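Local coordinates for protein muramidase (Sodiomyces alcalophilus, PDB 6ZM8) that probably cleaves the glycan strands of bacterial peptidoglycan as a fungal lysozyme-type muramidase of glycoside hydrolase family 25, at residues V27-T32 and S40-Q45; V133-T138 and F178-D183. All coordinates share one frame; numbering follows the deposited sequence. Where two conformers were deposited one is given.

Interaction 1: residues V27-T32 and S40-Q45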
loop_
_atom_site.group_PDB
_atom_site.type_symbol
_atom_site.label_atom_id
_atom_site.label_comp_id
_atom_site.label_asym_id
_atom_site.label_seq_id
_atom_site.Cartn_x
_atom_site.Cartn_y
_atom_site.Cartn_z
ATOM N N VAL A 27 5.127 2.699 8.852
ATOM C CA VAL A 27 3.702 2.370 8.967
ATOM C C VAL A 27 3.003 2.853 7.693
ATOM O O VAL A 27 3.259 3.947 7.218
ATOM C CB VAL A 27 3.101 2.959 10.252
ATOM C CG1 VAL A 27 3.171 4.483 10.280
ATOM C CG2 VAL A 27 1.660 2.469 10.475
ATOM N N TYR A 28 2.081 2.018 7.209
ATOM C CA TYR A 28 1.113 2.403 6.177
ATOM C C TYR A 28 -0.258 2.565 6.821
ATOM O O TYR A 28 -0.659 1.778 7.673
ATOM C CB TYR A 28 1.046 1.374 5.030
ATOM C CG TYR A 28 1.942 1.688 3.859
ATOM C CD1 TYR A 28 1.627 2.730 3.005
ATOM C CD2 TYR A 28 3.085 0.945 3.592
ATOM C CE1 TYR A 28 2.421 3.039 1.898
ATOM C CE2 TYR A 28 3.890 1.234 2.481
ATOM C CZ TYR A 28 3.552 2.288 1.642
ATOM O OH TYR A 28 4.389 2.542 0.584
ATOM N N ILE A 29 -0.980 3.589 6.356
ATOM C CA ILE A 29 -2.212 4.038 7.007
ATOM C C ILE A 29 -3.283 4.198 5.938
ATOM O O ILE A 29 -3.077 4.888 4.937
ATOM C CB ILE A 29 -1.973 5.376 7.728
ATOM C CG1 ILE A 29 -0.868 5.224 8.779
ATOM C CG2 ILE A 29 -3.263 5.882 8.363
ATOM C CD1 ILE A 29 -0.352 6.549 9.324
ATOM N N LYS A 30 -4.461 3.597 6.148
ATOM C CA LYS A 30 -5.508 3.723 5.140
ATOM C C LYS A 30 -5.965 5.168 5.037
ATOM O O LYS A 30 -6.338 5.799 6.050
ATOM C CB LYS A 30 -6.717 2.870 5.485
ATOM C CG LYS A 30 -7.774 2.884 4.370
ATOM C CD LYS A 30 -8.876 1.877 4.590
ATOM C CE LYS A 30 -9.943 1.977 3.508
ATOM N NZ LYS A 30 -10.974 0.953 3.694
ATOM N N ALA A 31 -5.999 5.694 3.808
ATOM C CA ALA A 31 -6.519 7.033 3.546
ATOM C C ALA A 31 -7.897 6.957 2.922
ATOM O O ALA A 31 -8.834 7.649 3.426
ATOM C CB ALA A 31 -5.585 7.842 2.670
ATOM N N THR A 32 -8.038 6.290 1.782
ATOM C CA THR A 32 -9.207 6.407 0.935
ATOM C C THR A 32 -9.651 5.058 0.412
ATOM O O THR A 32 -8.887 4.072 0.399
ATOM C CB THR A 32 -8.938 7.374 -0.248
ATOM O OG1 THR A 32 -7.703 7.000 -0.871
ATOM C CG2 THR A 32 -8.827 8.815 0.200
ATOM N N SER A 40 -11.827 8.298 8.694
ATOM C CA SER A 40 -11.879 9.323 9.752
ATOM C C SER A 40 -10.711 9.209 10.725
ATOM O O SER A 40 -10.495 10.148 11.472
ATOM C CB SER A 40 -13.188 9.256 10.502
ATOM O OG SER A 40 -13.315 8.026 11.111
ATOM N N ALA A 41 -9.983 8.088 10.710
ATOM C CA ALA A 41 -8.822 7.880 11.588
ATOM C C ALA A 41 -7.516 8.364 10.965
ATOM O O ALA A 41 -6.532 8.489 11.666
ATOM C CB ALA A 41 -8.698 6.406 11.918
ATOM N N PHE A 42 -7.523 8.621 9.651
ATOM C CA PHE A 42 -6.255 8.867 8.945
ATOM C C PHE A 42 -5.463 9.998 9.582
ATOM O O PHE A 42 -4.261 9.875 9.806
ATOM C CB PHE A 42 -6.541 9.156 7.462
ATOM C CG PHE A 42 -5.300 9.557 6.723
ATOM C CD1 PHE A 42 -4.466 8.577 6.218
ATOM C CD2 PHE A 42 -4.974 10.891 6.559
ATOM C CE1 PHE A 42 -3.283 8.939 5.558
ATOM C CE2 PHE A 42 -3.796 11.238 5.893
ATOM C CZ PHE A 42 -2.982 10.263 5.387
ATOM N N SER A 43 -6.096 11.143 9.847
ATOM C CA SER A 43 -5.319 12.291 10.319
ATOM C C SER A 43 -4.689 12.016 11.694
ATOM O O SER A 43 -3.480 12.324 11.888
ATOM C CB SER A 43 -6.183 13.513 10.381
ATOM O OG SER A 43 -6.647 13.846 9.095
ATOM N N ARG A 44 -5.426 11.426 12.632
ATOM C CA ARG A 44 -4.855 11.104 13.952
ATOM C C ARG A 44 -3.675 10.165 13.763
ATOM O O ARG A 44 -2.644 10.303 14.425
ATOM C CB ARG A 44 -5.908 10.495 14.870
ATOM C CG ARG A 44 -5.415 9.689 16.057
ATOM C CD ARG A 44 -6.539 9.008 16.812
ATOM N NE ARG A 44 -7.294 7.965 16.128
ATOM C CZ ARG A 44 -6.889 6.681 15.950
ATOM N NH1 ARG A 44 -7.728 5.863 15.346
ATOM N NH2 ARG A 44 -5.699 6.245 16.360
ATOM N N GLN A 45 -3.845 9.169 12.909
ATOM C CA GLN A 45 -2.807 8.143 12.745
ATOM C C GLN A 45 -1.568 8.712 12.066
ATOM O O GLN A 45 -0.446 8.456 12.510
ATOM C CB GLN A 45 -3.405 6.968 11.965
ATOM C CG GLN A 45 -4.451 6.195 12.772
ATOM C CD GLN A 45 -5.228 5.191 11.953
ATOM O OE1 GLN A 45 -5.439 5.379 10.752
ATOM N NE2 GLN A 45 -5.711 4.151 12.610
HETATM O O HOH W 1 -7.098 4.988 8.583
#
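The backbone oxygen of K30 and the side-chain oxygen of Q45 share one water, which donates to both: 2.8 Å from water 1 to K30 O and 2.8 Å from water 1 to Q45 OE1. K30 O is met by the F42 ring as well, whose CD1 comes within 3.4 Å of K30 O with the oxygen at the ring edge, near its plane. The ring reaches the strand because CG stands anti to the backbone N of F42 (chi1 174°), and its CD1 corner settles among I29, K30 and A31. I29 CG2 lies 3.6 Å from F42 CD1, the two side chains crossing at about a right angle, while A31 CB is 3.8 Å from the same F42 CD1. The other partner of I29 is Q45: CG2 touches the amide oxygen, with 3.3 Å between I29 CG2 and Q45 OE1, and CD1 rests on the helix backbone, 3.7 Å from I29 CD1 to Q45 O. The Q45 chain, extended beyond CG, carries its amide past I29, and NE2 bonds to S8 O, so both ends of the amide are used. With F42 cut back to an alanine, I29 CG2 and A31 CB are likely to lose their aromatic neighbour, and a gap would probably open between helix 42-51 and the strand. Direct touches are thus van der Waals contacts of carbon with carbon or oxygen, whereas the hydrogen-bonded link runs through a water; with S8 holding the other end, the Q45 amide is likely to be fixed in orientation.

Interaction 2: residues V133-T138 and F178-D183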
loop_
_atom_site.group_PDB
_atom_site.type_symbol
_atom_site.label_atom_id
_atom_site.label_comp_id
_atom_site.label_asym_id
_atom_site.label_seq_id
_atom_site.Cartn_x
_atom_site.Cartn_y
_atom_site.Cartn_z
ATOM N N VAL A 133 3.362 2.026 -4.643
ATOM C CA VAL A 133 3.483 0.628 -4.263
ATOM C C VAL A 133 2.189 -0.098 -4.637
ATOM O O VAL A 133 1.103 0.502 -4.576
ATOM C CB VAL A 133 3.738 0.594 -2.738
ATOM C CG1 VAL A 133 3.585 -0.792 -2.124
ATOM C CG2 VAL A 133 5.128 1.150 -2.436
ATOM N N ILE A 134 2.300 -1.367 -5.029
ATOM C CA ILE A 134 1.123 -2.208 -5.244
ATOM C C ILE A 134 1.063 -3.248 -4.129
ATOM O O ILE A 134 2.000 -4.046 -3.978
ATOM C CB ILE A 134 1.152 -2.870 -6.623
ATOM C CG1 ILE A 134 0.911 -1.814 -7.698
ATOM C CG2 ILE A 134 0.123 -4.013 -6.714
ATOM C CD1 ILE A 134 1.090 -2.311 -9.123
ATOM N N TYR A 135 -0.053 -3.230 -3.383
ATOM C CA TYR A 135 -0.365 -4.261 -2.385
ATOM C C TYR A 135 -1.361 -5.227 -3.017
ATOM O O TYR A 135 -2.424 -4.811 -3.496
ATOM C CB TYR A 135 -0.972 -3.637 -1.135
ATOM C CG TYR A 135 -1.527 -4.665 -0.153
ATOM C CD1 TYR A 135 -2.823 -5.163 -0.294
ATOM C CD2 TYR A 135 -0.773 -5.124 0.915
ATOM C CE1 TYR A 135 -3.342 -6.076 0.594
ATOM C CE2 TYR A 135 -1.290 -6.020 1.845
ATOM C CZ TYR A 135 -2.595 -6.503 1.686
ATOM O OH TYR A 135 -3.170 -7.361 2.580
ATOM N N THR A 136 -1.011 -6.505 -2.997
ATOM C CA THR A 136 -1.903 -7.525 -3.535
ATOM C C THR A 136 -1.493 -8.886 -2.956
ATOM O O THR A 136 -0.615 -8.988 -2.099
ATOM C CB THR A 136 -1.873 -7.492 -5.088
ATOM O OG1 THR A 136 -3.006 -8.203 -5.598
ATOM C CG2 THR A 136 -0.596 -8.042 -5.679
ATOM N N THR A 137 -2.163 -9.931 -3.465
ATOM C CA THR A 137 -1.776 -11.301 -3.209
ATOM C C THR A 137 -1.490 -11.974 -4.538
ATOM O O THR A 137 -2.042 -11.613 -5.579
ATOM C CB THR A 137 -2.851 -12.085 -2.447
ATOM O OG1 THR A 137 -3.958 -12.260 -3.334
ATOM C CG2 THR A 137 -3.261 -11.382 -1.167
ATOM N N THR A 138 -0.634 -13.012 -4.513
ATOM C CA THR A 138 -0.303 -13.667 -5.763
ATOM C C THR A 138 -1.537 -14.332 -6.391
ATOM O O THR A 138 -1.708 -14.289 -7.615
ATOM C CB THR A 138 0.851 -14.650 -5.567
ATOM O OG1 THR A 138 1.928 -13.855 -5.109
ATOM C CG2 THR A 138 1.203 -15.389 -6.835
ATOM N N PHE A 178 7.775 -4.871 0.453
ATOM C CA PHE A 178 7.168 -5.120 1.757
ATOM C C PHE A 178 6.461 -6.486 1.693
ATOM O O PHE A 178 5.922 -6.858 0.654
ATOM C CB PHE A 178 6.127 -4.040 2.103
ATOM C CG PHE A 178 6.702 -2.642 2.190
ATOM C CD1 PHE A 178 7.389 -2.231 3.323
ATOM C CD2 PHE A 178 6.529 -1.746 1.138
ATOM C CE1 PHE A 178 7.866 -0.928 3.419
ATOM C CE2 PHE A 178 7.019 -0.458 1.228
ATOM C CZ PHE A 178 7.682 -0.044 2.379
ATOM N N TRP A 179 6.410 -7.149 2.847
ATOM C CA TRP A 179 5.688 -8.417 3.006
ATOM C C TRP A 179 4.817 -8.290 4.248
ATOM O O TRP A 179 5.327 -8.109 5.364
ATOM C CB TRP A 179 6.674 -9.585 3.158
ATOM C CG TRP A 179 6.043 -10.895 3.539
ATOM C CD1 TRP A 179 4.759 -11.332 3.386
ATOM C CD2 TRP A 179 6.754 -11.956 4.218
ATOM N NE1 TRP A 179 4.618 -12.590 3.894
ATOM C CE2 TRP A 179 5.813 -12.993 4.439
ATOM C CE3 TRP A 179 8.065 -12.130 4.666
ATOM C CZ2 TRP A 179 6.129 -14.157 5.140
ATOM C CZ3 TRP A 179 8.389 -13.269 5.346
ATOM C CH2 TRP A 179 7.423 -14.265 5.587
ATOM N N GLN A 180 3.496 -8.343 4.041
ATOM C CA GLN A 180 2.525 -8.369 5.135
ATOM C C GLN A 180 2.372 -9.844 5.552
ATOM O O GLN A 180 1.831 -10.650 4.804
ATOM C CB GLN A 180 1.186 -7.806 4.690
ATOM C CG GLN A 180 0.295 -7.454 5.882
ATOM C CD GLN A 180 -1.061 -7.022 5.361
ATOM O OE1 GLN A 180 -1.808 -7.863 4.819
ATOM N NE2 GLN A 180 -1.363 -5.745 5.431
ATOM N N TYR A 181 2.887 -10.151 6.746
ATOM C CA TYR A 181 3.068 -11.539 7.163
ATOM C C TYR A 181 2.136 -11.961 8.307
ATOM O O TYR A 181 2.069 -13.149 8.593
ATOM C CB TYR A 181 4.539 -11.850 7.477
ATOM C CG TYR A 181 5.084 -11.120 8.677
ATOM C CD1 TYR A 181 5.555 -9.806 8.583
ATOM C CD2 TYR A 181 5.150 -11.740 9.915
ATOM C CE1 TYR A 181 6.050 -9.135 9.700
ATOM C CE2 TYR A 181 5.647 -11.089 11.026
ATOM C CZ TYR A 181 6.075 -9.771 10.926
ATOM O OH TYR A 181 6.514 -9.152 12.063
ATOM N N ASN A 182 1.403 -11.021 8.914
ATOM C CA ASN A 182 0.320 -11.396 9.810
ATOM C C ASN A 182 -0.649 -10.218 9.907
ATOM O O ASN A 182 -0.349 -9.114 9.476
ATOM C CB ASN A 182 0.825 -11.883 11.193
ATOM C CG ASN A 182 1.463 -10.800 12.024
ATOM O OD1 ASN A 182 0.900 -9.711 12.207
ATOM N ND2 ASN A 182 2.633 -11.093 12.569
ATOM N N ASP A 183 -1.814 -10.523 10.492
ATOM C CA ASP A 183 -2.826 -9.528 10.836
ATOM C C ASP A 183 -2.952 -9.362 12.351
ATOM O O ASP A 183 -4.063 -9.105 12.874
ATOM C CB ASP A 183 -4.152 -9.790 10.169
ATOM C CG ASP A 183 -4.794 -11.116 10.497
ATOM O OD1 ASP A 183 -4.256 -11.866 11.298
ATOM O OD2 ASP A 183 -5.882 -11.388 9.935
#
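Q180 reaches over the intervening strand 157-160 to the edge of the Y135 ring. Its CB begins the approach, 4.2 Å from Y135 CE2, and CG stands anti to the backbone N (chi1 -164°), so that the extended chain carries the amide to the phenol end of the tyrosine. There CD lies 3.7 Å from Y135 CE2. NE2 passes 3.6 Å from Y135 CE2 and makes its own hydrogen bond to D6 OD2. OE1 ends at the ring edge, in its plane, and accepts a hydrogen bond of 2.7 Å from Y135 OH. That donor stands above the carbonyl plane, 35° out of it, with ring and amide planes 59° apart. Y162 OH is a second hydrogen-bond partner of OE1, so both the oxygen and the nitrogen of the amide are engaged. Earlier on both strands, V133 CG2 approaches the edge of the F178 ring, 4.4 Å from F178 CE2, a looser apolar touch. Side chains from non-adjacent strands thus meet inside the curled sheet of the TIM-barrel-like fold of family 25; Q180 bonds to D6 and Y135 touches D95 and E97, an acidic setting consistent with the active-site end of the barrel.

Overall arrangement
From the N terminus, strand 26-33 runs through the sheet, and interaction 1 closes a short loop of seven residues by laying the start of helix 42-51 back against it. The chain then adds strands 55-61 and 93-95 before reaching 133-136. Interaction 2 closes a longer loop of 39 residues, which contains most of helix 138-145 and strand 157-160, and joins two strands on either side of the latter. The two contacts follow in series, neither nested nor crossed, with centres about 17 Å apart. One ties strand to outer helix, the other strand to strand; Y28, which belongs to 27-32 but takes no part in interaction 1, packs on V133 and F178, bringing that strand against interaction 2.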